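PDB 5WCE: beta sliding clamp, which probably tethers DNA polymerases and other proteins to DNA as a ring-shaped head-to-tail homodimer, making replication processive. Local coordinates for residues A15-L18 with K19-H23; H79-Y82 with E83-K87; K87-D90 with G91-V94. One frame throughout, in Å; residues are numbered along the deposited sequence. Where two conformers were deposited one is given.

Contact 1. Residues A15-L18 with K19-H23; sequences AALL and KALGH
L17 and L21, one helical turn apart, make the apolar side-chain contact: L17 CD1 lies 3.8 Å from L21 CD1, and the same L21 methyl is 3.8 Å from L17 CG. The two branches meet at a slant, and their first torsions differ. L17 holds CG beside its own carbonyl carbon (chi1 179°), whereas L21 holds CG beside its backbone N (chi1 -72°), with its branch lying against the preceding turn. The evidence is that L21 CG comes within 3.2 Å of L17 O, a carbonyl thus flanked by a leucine branch as well as bonded.

The polar part is all backbone. Four successive i to i+4 hydrogen bonds establish a regular alpha helix: K19 N to A15 O, A20 N to A16 O, L21 N to L17 O and G22 N to L18 O, all between 2.9 and 3.2 Å. The longest of them, at A20, is nearly straight at its hydrogen (171°).

The segment forms most of helix 14-25 in the N-terminal domain. L17, L18 and L21 face helix 78-87, with L17 and L21 against V85, L21 also on L81, and L18 on Y82. L17, A20 and L21 meet F51 of strand 48-54, while H23 ND1 is hydrogen-bonded to D62, so the helix packs against both a second helix and the sheet.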
loop_
_atom_site.group_PDB
_atom_site.type_symbol
_atom_site.label_atom_id
_atom_site.label_comp_id
_atom_site.label_asym_id
_atom_site.label_seq_id
_atom_site.Cartn_x
_atom_site.Cartn_y
_atom_site.Cartn_z
ATOM N N ALA A 15 -25.720 8.924 -3.172
ATOM C CA ALA A 15 -25.303 7.577 -3.535
ATOM C C ALA A 15 -25.276 7.405 -5.051
ATOM O O ALA A 15 -24.323 6.842 -5.587
ATOM C CB ALA A 15 -26.169 6.519 -2.879
ATOM N N ALA A 16 -26.283 7.943 -5.744
ATOM C CA ALA A 16 -26.308 7.882 -7.215
ATOM C C ALA A 16 -25.197 8.665 -7.880
ATOM O O ALA A 16 -24.585 8.238 -8.886
ATOM C CB ALA A 16 -27.652 8.370 -7.737
ATOM N N LEU A 17 -24.955 9.852 -7.356
ATOM C CA LEU A 17 -23.924 10.731 -7.876
ATOM C C LEU A 17 -22.563 10.096 -7.664
ATOM O O LEU A 17 -21.729 10.072 -8.577
ATOM C CB LEU A 17 -23.987 12.096 -7.149
ATOM C CG LEU A 17 -22.961 13.145 -7.546
ATOM C CD1 LEU A 17 -22.898 13.367 -9.036
ATOM C CD2 LEU A 17 -23.266 14.448 -6.791
ATOM N N LEU A 18 -22.358 9.561 -6.476
ATOM C CA LEU A 18 -21.102 8.919 -6.115
ATOM C C LEU A 18 -20.815 7.708 -6.950
ATOM O O LEU A 18 -19.683 7.532 -7.378
ATOM C CB LEU A 18 -21.087 8.540 -4.638
ATOM C CG LEU A 18 -19.818 8.008 -4.005
ATOM C CD1 LEU A 18 -18.696 9.026 -4.118
ATOM C CD2 LEU A 18 -20.090 7.718 -2.537
ATOM N N LYS A 19 -21.848 6.912 -7.218
ATOM C CA LYS A 19 -21.693 5.666 -8.002
ATOM C C LYS A 19 -21.210 5.986 -9.411
ATOM O O LYS A 19 -20.231 5.386 -9.918
ATOM C CB LYS A 19 -22.996 4.879 -7.988
ATOM C CG LYS A 19 -23.010 3.606 -8.854
ATOM C CD LYS A 19 -24.294 2.809 -8.638
ATOM C CE LYS A 19 -24.842 2.193 -9.914
ATOM N NZ LYS A 19 -25.861 1.172 -9.510
ATOM N N ALA A 20 -21.866 6.960 -10.040
ATOM C CA ALA A 20 -21.456 7.426 -11.372
ATOM C C ALA A 20 -20.073 8.046 -11.455
ATOM O O ALA A 20 -19.267 7.735 -12.375
ATOM C CB ALA A 20 -22.500 8.370 -11.943
ATOM N N LEU A 21 -19.798 8.962 -10.524
ATOM C CA LEU A 21 -18.507 9.594 -10.433
ATOM C C LEU A 21 -17.387 8.561 -10.249
ATOM O O LEU A 21 -16.356 8.633 -10.939
ATOM C CB LEU A 21 -18.445 10.603 -9.302
ATOM C CG LEU A 21 -19.227 11.909 -9.500
ATOM C CD1 LEU A 21 -19.279 12.745 -8.222
ATOM C CD2 LEU A 21 -18.689 12.751 -10.622
ATOM N N GLY A 22 -17.616 7.611 -9.351
ATOM C CA GLY A 22 -16.657 6.551 -9.064
ATOM C C GLY A 22 -16.381 5.702 -10.296
ATOM O O GLY A 22 -15.263 5.366 -10.566
ATOM N N HIS A 23 -17.408 5.366 -11.047
ATOM C CA HIS A 23 -17.212 4.641 -12.283
ATOM C C HIS A 23 -16.383 5.360 -13.357
ATOM O O HIS A 23 -15.588 4.708 -14.043
ATOM C CB HIS A 23 -18.545 4.298 -12.923
ATOM C CG HIS A 23 -19.264 3.176 -12.263
ATOM N ND1 HIS A 23 -20.628 3.006 -12.371
ATOM C CD2 HIS A 23 -18.814 2.157 -11.497
ATOM C CE1 HIS A 23 -20.990 1.947 -11.666
ATOM N NE2 HIS A 23 -19.913 1.401 -11.155
#

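Contact 2. Residues H79-Y82 with E83-K87; sequences HTLY and EIVRK
Y82 spreads its ring beside both E83 and R86, which are themselves paired as a salt bridge. With CG anti to the backbone N, a chi1 of 172° sets the ring beside these two side chains, and Y82 CE2 lies 3.5 Å from E83 OE2 while Y82 OH is 3.9 Å from R86 CD. The approach is slanted, the ring plane being 51° from the guanidinium. E83 bends at chi2 and R86 at chi3, and these two kinks turn the groups together. R86 grips side-on: NH2 reaches E83 OE1 at 2.9 Å and NE reaches E83 OE2 at 3.1 Å. Both oxygens are met on their syn sides and lie near the guanidinium plane, but the carboxylate is tilted, NE standing 32° out of its plane. The double grip fixes the rotation of both groups. An alanine here removes both acceptors, and the R86 guanidinium would probably be left without its charge mate and set free to turn beside the Y82 ring.

On the rest of the helix the contacts are lighter: T80 CG2 meets I84 CD1 at 4.0 Å, and L81 CD1 meets V85 CG2 at 4.2 Å. Four i to i+4 backbone bonds underlie them, among them E83 N to H79 O at 2.8 Å.

L81, Y82 and V85 of helix 78-87 pack on helix 14-25, while T80 and I84 meet strand 112-116. K87 NZ forms a salt bridge with D281 of the second subunit, placing the helix at the dimer interface.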
loop_
_atom_site.group_PDB
_atom_site.type_symbol
_atom_site.label_atom_id
_atom_site.label_comp_id
_atom_site.label_asym_id
_atom_site.label_seq_id
_atom_site.Cartn_x
_atom_site.Cartn_y
_atom_site.Cartn_z
ATOM N N HIS A 79 -11.646 14.249 -10.141
ATOM C CA HIS A 79 -11.244 13.727 -8.819
ATOM C C HIS A 79 -11.782 14.635 -7.698
ATOM O O HIS A 79 -12.277 14.153 -6.676
ATOM C CB HIS A 79 -9.707 13.574 -8.706
ATOM C CG HIS A 79 -9.086 12.580 -9.672
ATOM N ND1 HIS A 79 -9.572 11.302 -9.877
ATOM C CD2 HIS A 79 -7.956 12.662 -10.432
ATOM C CE1 HIS A 79 -8.817 10.668 -10.762
ATOM N NE2 HIS A 79 -7.825 11.466 -11.113
ATOM N N THR A 80 -11.709 15.935 -7.893
ATOM C CA THR A 80 -12.207 16.869 -6.883
ATOM C C THR A 80 -13.717 16.727 -6.657
ATOM O O THR A 80 -14.200 16.670 -5.492
ATOM C CB THR A 80 -11.862 18.307 -7.268
ATOM O OG1 THR A 80 -10.428 18.427 -7.326
ATOM C CG2 THR A 80 -12.452 19.324 -6.289
ATOM N N LEU A 81 -14.471 16.668 -7.745
ATOM C CA LEU A 81 -15.880 16.392 -7.610
ATOM C C LEU A 81 -16.157 15.076 -6.889
ATOM O O LEU A 81 -16.975 15.050 -5.963
ATOM C CB LEU A 81 -16.579 16.394 -8.961
ATOM C CG LEU A 81 -18.105 16.368 -8.938
ATOM C CD1 LEU A 81 -18.714 17.417 -8.054
ATOM C CD2 LEU A 81 -18.675 16.549 -10.338
ATOM N N TYR A 82 -15.443 14.019 -7.273
ATOM C CA TYR A 82 -15.587 12.693 -6.637
ATOM C C TYR A 82 -15.302 12.780 -5.113
ATOM O O TYR A 82 -16.097 12.341 -4.301
ATOM C CB TYR A 82 -14.674 11.655 -7.328
ATOM C CG TYR A 82 -14.641 10.324 -6.609
ATOM C CD1 TYR A 82 -15.705 9.427 -6.730
ATOM C CD2 TYR A 82 -13.563 9.983 -5.773
ATOM C CE1 TYR A 82 -15.705 8.225 -6.051
ATOM C CE2 TYR A 82 -13.564 8.799 -5.058
ATOM C CZ TYR A 82 -14.624 7.915 -5.200
ATOM O OH TYR A 82 -14.598 6.717 -4.495
ATOM N N GLU A 83 -14.198 13.411 -4.747
ATOM C CA GLU A 83 -13.818 13.542 -3.348
ATOM C C GLU A 83 -14.796 14.352 -2.528
ATOM O O GLU A 83 -15.124 13.962 -1.421
ATOM C CB GLU A 83 -12.398 14.095 -3.239
ATOM C CG GLU A 83 -11.380 13.006 -3.651
ATOM C CD GLU A 83 -11.369 11.881 -2.612
ATOM O OE1 GLU A 83 -11.237 12.185 -1.412
ATOM O OE2 GLU A 83 -11.638 10.740 -2.915
ATOM N N ILE A 84 -15.304 15.447 -3.086
ATOM C CA ILE A 84 -16.317 16.238 -2.386
ATOM C C ILE A 84 -17.535 15.351 -2.073
ATOM O O ILE A 84 -18.029 15.294 -0.951
ATOM C CB ILE A 84 -16.758 17.463 -3.224
ATOM C CG1 ILE A 84 -15.653 18.547 -3.261
ATOM C CG2 ILE A 84 -18.057 18.097 -2.679
ATOM C CD1 ILE A 84 -15.878 19.588 -4.337
ATOM N N VAL A 85 -18.020 14.675 -3.089
ATOM C CA VAL A 85 -19.259 13.925 -2.922
ATOM C C VAL A 85 -19.073 12.761 -1.934
ATOM O O VAL A 85 -19.930 12.523 -1.098
ATOM C CB VAL A 85 -19.850 13.447 -4.284
ATOM C CG1 VAL A 85 -21.083 12.590 -4.050
ATOM C CG2 VAL A 85 -20.157 14.667 -5.167
ATOM N N ARG A 86 -17.948 12.096 -2.034
ATOM C CA ARG A 86 -17.578 11.038 -1.110
ATOM C C ARG A 86 -17.653 11.504 0.354
ATOM O O ARG A 86 -18.083 10.771 1.214
ATOM C CB ARG A 86 -16.167 10.535 -1.427
ATOM C CG ARG A 86 -15.871 9.150 -0.862
ATOM C CD ARG A 86 -14.451 8.687 -1.130
ATOM N NE ARG A 86 -13.464 9.643 -0.622
ATOM C CZ ARG A 86 -13.191 9.899 0.667
ATOM N NH1 ARG A 86 -13.853 9.310 1.680
ATOM N NH2 ARG A 86 -12.262 10.797 0.976
ATOM N N LYS A 87 -17.261 12.735 0.628
ATOM C CA LYS A 87 -17.205 13.236 1.976
ATOM C C LYS A 87 -18.521 13.836 2.432
ATOM O O LYS A 87 -18.636 14.165 3.609
ATOM C CB LYS A 87 -16.103 14.280 2.094
ATOM C CG LYS A 87 -14.740 13.724 1.810
ATOM C CD LYS A 87 -13.683 14.823 1.846
ATOM C CE LYS A 87 -12.306 14.337 1.351
ATOM N NZ LYS A 87 -11.351 15.496 1.525
#

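Contact 3. Residues K87-D90 with G91-V94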
loop_
_atom_site.group_PDB
_atom_site.type_symbol
_atom_site.label_atom_id
_atom_site.label_comp_id
_atom_site.label_asym_id
_atom_site.label_seq_id
_atom_site.Cartn_x
_atom_site.Cartn_y
_atom_site.Cartn_z
ATOM N N LYS A 87 -17.261 12.735 0.628
ATOM C CA LYS A 87 -17.205 13.236 1.976
ATOM C C LYS A 87 -18.521 13.836 2.432
ATOM O O LYS A 87 -18.636 14.165 3.609
ATOM C CB LYS A 87 -16.103 14.280 2.094
ATOM C CG LYS A 87 -14.740 13.724 1.810
ATOM C CD LYS A 87 -13.683 14.823 1.846
ATOM C CE LYS A 87 -12.306 14.337 1.351
ATOM N NZ LYS A 87 -11.351 15.496 1.525
ATOM N N LEU A 88 -19.499 13.998 1.541
ATOM C CA LEU A 88 -20.796 14.499 1.958
ATOM C C LEU A 88 -21.506 13.491 2.872
ATOM O O LEU A 88 -21.263 12.315 2.786
ATOM C CB LEU A 88 -21.674 14.873 0.750
ATOM C CG LEU A 88 -21.224 16.035 -0.142
ATOM C CD1 LEU A 88 -22.030 16.157 -1.426
ATOM C CD2 LEU A 88 -21.260 17.321 0.645
ATOM N N PRO A 89 -22.377 13.966 3.784
ATOM C CA PRO A 89 -23.063 13.001 4.682
ATOM C C PRO A 89 -23.870 11.950 3.910
ATOM O O PRO A 89 -24.445 12.269 2.868
ATOM C CB PRO A 89 -24.002 13.857 5.491
ATOM C CG PRO A 89 -23.707 15.266 5.150
ATOM C CD PRO A 89 -22.940 15.309 3.886
ATOM N N ASP A 90 -23.896 10.723 4.417
ATOM C CA ASP A 90 -24.775 9.649 3.924
ATOM C C ASP A 90 -26.212 10.152 3.782
ATOM O O ASP A 90 -26.731 10.861 4.654
ATOM C CB ASP A 90 -24.869 8.510 4.945
ATOM C CG ASP A 90 -23.679 7.649 4.975
ATOM O OD1 ASP A 90 -22.781 7.804 4.129
ATOM O OD2 ASP A 90 -23.637 6.790 5.889
ATOM N N GLY A 91 -26.851 9.796 2.683
ATOM C CA GLY A 91 -28.219 10.196 2.457
ATOM C C GLY A 91 -28.463 11.614 2.024
ATOM O O GLY A 91 -29.610 11.974 1.785
ATOM N N ALA A 92 -27.421 12.427 1.857
ATOM C CA ALA A 92 -27.604 13.828 1.433
ATOM C C ALA A 92 -28.135 13.911 0.001
ATOM O O ALA A 92 -27.704 13.159 -0.889
ATOM C CB ALA A 92 -26.280 14.574 1.503
ATOM N N ASP A 93 -29.066 14.823 -0.220
ATOM C CA ASP A 93 -29.408 15.220 -1.569
ATOM C C ASP A 93 -28.410 16.279 -1.984
ATOM O O ASP A 93 -28.103 17.147 -1.189
ATOM C CB ASP A 93 -30.830 15.821 -1.622
ATOM C CG ASP A 93 -31.917 14.766 -1.775
ATOM O OD1 ASP A 93 -31.629 13.556 -2.040
ATOM O OD2 ASP A 93 -33.089 15.220 -1.644
ATOM N N VAL A 94 -27.951 16.206 -3.231
ATOM C CA VAL A 94 -26.935 17.101 -3.759
ATOM C C VAL A 94 -27.469 17.989 -4.880
ATOM O O VAL A 94 -27.946 17.503 -5.889
ATOM C CB VAL A 94 -25.717 16.338 -4.271
ATOM C CG1 VAL A 94 -24.627 17.326 -4.668
ATOM C CG2 VAL A 94 -25.235 15.334 -3.215
#
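L88 reaches across to V94, its CD1 lying 3.8 Å from V94 CG2. Its CG stands beside the backbone N, anti to the carbonyl carbon, which directs the branch at the start of strand 93-97; A109 of strand 105-109 and R282 of the second subunit also touch this leucine.

P89 follows and carries the turn. Its carbonyl accepts the bond from A92 N, P89 O to A92 N being 3.1 Å, though the donor stands 38° out of the carbonyl plane and so does not use a lone pair. A92 CB lies 3.2 Å from P89 O and 4.2 Å from P89 CD, so the alanine methyl packs beside the acceptor and the proline ring.

D90 occupies the first corner of the turn, and its OD1 makes a long, weak ion pair with R14. The next corner is G91, whose phi of 77° favours glycine; a CB there would fall 2.6 Å from D90 O, a clash.

An extended psi at D90 (136°) followed by positive phi at G91 marks a type II beta turn, closed by the P89-A92 bond. It carries the chain from helix 78-87 into strand 93-97 of the clamp's N-terminal domain.

Overall arrangement
From the N terminus the chain first runs through contact 1 on helix 14-25, then reaches contact 2 on helix 78-87, and K87 hands it directly to contact 3 ahead of strand 93-97. All three are local, so none closes a long loop; they follow in series without nesting or crossing, and contacts 2 and 3 overlap at K87. The distant pieces meet through side chains: L17 CD2 lies 3.5 Å from V85 CG2, joining contacts 1 and 2, and 3.8 Å from V94 CG1, joining contacts 1 and 3. L17 thus ties two helices and a strand of the N-terminal domain together, while contacts 2 and 3 both touch the second subunit.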